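Local coordinates for protein nucleotide pyrophosphohydrolase (Bacillus cereus, PDB 5IE9) that probably hydrolyses nucleoside triphosphates to monophosphates and pyrophosphate, as a MazG-type, manganese-binding nucleotide pyrophosphohydrolase, at residues 6-10 with 83-87. Numbering follows the deposited sequence.
Sequences MKDMQ and IDLET
The N-terminal end of helix 85-96, with its N-cap residue D84, docks here against the first turn of helix 6-17 in the all-helical MazG fold. The carboxamide of Q10 bonds twice to the backbone on either side of D84. Q10 NE2 donates to I83 O at 3.0 Å, in the carbonyl plane and in the plane of its own amide. Q10 OE1 accepts from L85 N at 2.9 Å, with the donor tilted 19° from the carbonyl plane. The two bonds use both ends of the amide and fix its rotation. The Q10 chain is extended beyond CG (chi2 -172°), which carries the buried amide across to the other segment.

D84 OD2 caps the helix by accepting from T87 N at 3.1 Å; it also accepts from T87 OG1 at 2.9 Å, on its anti lone pair. K7 adds a salt-bridge network. Its NZ lies 3.2 Å from E86 OE1, approaching from above the carboxylate plane. The same NZ makes a weak, longer link of 3.4 Å to D84 OD2. One ammonium group thus serves two carboxylates, probably easing the repulsion between them. The other oxygen of E86, OE2, accepts from the backbone N of K4 of the second subunit.

M6 supplies the apolar part. Its chain turns about the CB-CG and CG-SD bonds, and the terminal methyl CE meets L85 CD1 at 3.8 Å. M6 CG lies against L85 CB.

The contact joins the first and last helices of the chain. Helix 62-80 packs against the contact: I75 touches M6, Q10 and L85, and A78 touches L85. The second subunit also packs here, with its M9 on M6 and its E64 on I83 and T87.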
loop_
_atom_site.group_PDB
_atom_site.type_symbol
_atom_site.label_atom_id
_atom_site.label_comp_id
_atom_site.label_asym_id
_atom_site.label_seq_id
_atom_site.Cartn_x
_atom_site.Cartn_y
_atom_site.Cartn_z
ATOM N N MET C 6 2.297 24.102 8.663
ATOM C CA MET C 6 1.688 22.772 8.816
ATOM C C MET C 6 0.486 22.822 9.771
ATOM O O MET C 6 -0.535 22.183 9.511
ATOM C CB MET C 6 2.738 21.751 9.292
ATOM C CG MET C 6 2.317 20.286 9.305
ATOM S SD MET C 6 2.025 19.523 7.688
ATOM C CE MET C 6 0.244 19.526 7.653
ATOM N N LYS C 7 0.607 23.604 10.847
ATOM C CA LYS C 7 -0.480 23.814 11.807
ATOM C C LYS C 7 -1.739 24.380 11.157
ATOM O O LYS C 7 -2.842 23.910 11.447
ATOM C CB LYS C 7 -0.030 24.699 12.972
ATOM C CG LYS C 7 0.735 23.937 14.038
ATOM C CD LYS C 7 0.595 24.590 15.405
ATOM C CE LYS C 7 1.115 23.687 16.519
ATOM N NZ LYS C 7 2.576 23.404 16.433
ATOM N N ASP C 8 -1.563 25.366 10.272
ATOM C CA ASP C 8 -2.672 25.973 9.524
ATOM C C ASP C 8 -3.325 25.022 8.514
ATOM O O ASP C 8 -4.552 24.975 8.426
ATOM C CB ASP C 8 -2.237 27.268 8.828
ATOM C CG ASP C 8 -1.964 28.406 9.804
ATOM O OD1 ASP C 8 -2.652 28.514 10.846
ATOM O OD2 ASP C 8 -1.047 29.203 9.514
ATOM N N MET C 9 -2.511 24.271 7.763
ATOM C CA MET C 9 -3.015 23.270 6.806
ATOM C C MET C 9 -3.889 22.235 7.516
ATOM O O MET C 9 -4.917 21.824 6.980
ATOM C CB MET C 9 -1.876 22.565 6.059
ATOM C CG MET C 9 -0.721 23.460 5.637
ATOM S SD MET C 9 0.353 22.958 4.271
ATOM C CE MET C 9 0.356 21.168 4.329
ATOM N N GLN C 10 -3.474 21.839 8.723
ATOM C CA GLN C 10 -4.252 20.943 9.582
ATOM C C GLN C 10 -5.548 21.597 10.072
ATOM O O GLN C 10 -6.607 20.967 10.025
ATOM C CB GLN C 10 -3.406 20.397 10.747
ATOM C CG GLN C 10 -2.327 19.419 10.300
ATOM C CD GLN C 10 -1.597 18.725 11.432
ATOM O OE1 GLN C 10 -0.405 18.943 11.638
ATOM N NE2 GLN C 10 -2.298 17.863 12.155
ATOM N N ILE C 83 -2.925 14.421 16.612
ATOM C CA ILE C 83 -1.495 14.438 16.305
ATOM C C ILE C 83 -1.143 15.680 15.479
ATOM O O ILE C 83 -1.807 15.989 14.478
ATOM C CB ILE C 83 -1.051 13.143 15.574
ATOM C CG1 ILE C 83 -1.264 11.926 16.483
ATOM C CG2 ILE C 83 0.408 13.230 15.131
ATOM C CD1 ILE C 83 -1.275 10.588 15.764
ATOM N N ASP C 84 -0.100 16.382 15.918
ATOM C CA ASP C 84 0.444 17.521 15.188
ATOM C C ASP C 84 1.614 17.066 14.319
ATOM O O ASP C 84 2.637 16.618 14.845
ATOM C CB ASP C 84 0.875 18.622 16.166
ATOM C CG ASP C 84 1.553 19.787 15.473
ATOM O OD1 ASP C 84 0.920 20.442 14.609
ATOM O OD2 ASP C 84 2.729 20.041 15.795
ATOM N N LEU C 85 1.455 17.190 12.998
ATOM C CA LEU C 85 2.457 16.706 12.024
ATOM C C LEU C 85 3.786 17.482 12.009
ATOM O O LEU C 85 4.785 16.981 11.484
ATOM C CB LEU C 85 1.874 16.627 10.605
ATOM C CG LEU C 85 0.791 15.594 10.287
ATOM C CD1 LEU C 85 0.141 15.938 8.959
ATOM C CD2 LEU C 85 1.305 14.159 10.266
ATOM N N GLU C 86 3.792 18.694 12.568
ATOM C CA GLU C 86 5.025 19.453 12.776
ATOM C C GLU C 86 5.875 18.757 13.837
ATOM O O GLU C 86 7.082 18.576 13.642
ATOM C CB GLU C 86 4.719 20.899 13.179
ATOM C CG GLU C 86 5.940 21.814 13.270
ATOM C CD GLU C 86 5.615 23.239 13.711
ATOM O OE1 GLU C 86 4.416 23.612 13.795
ATOM O OE2 GLU C 86 6.574 24.000 13.968
ATOM N N THR C 87 5.233 18.367 14.944
ATOM C CA THR C 87 5.877 17.568 15.994
ATOM C C THR C 87 6.386 16.248 15.409
ATOM O O THR C 87 7.549 15.902 15.599
ATOM C CB THR C 87 4.941 17.306 17.202
ATOM O OG1 THR C 87 4.327 18.531 17.618
ATOM C CG2 THR C 87 5.712 16.716 18.384
#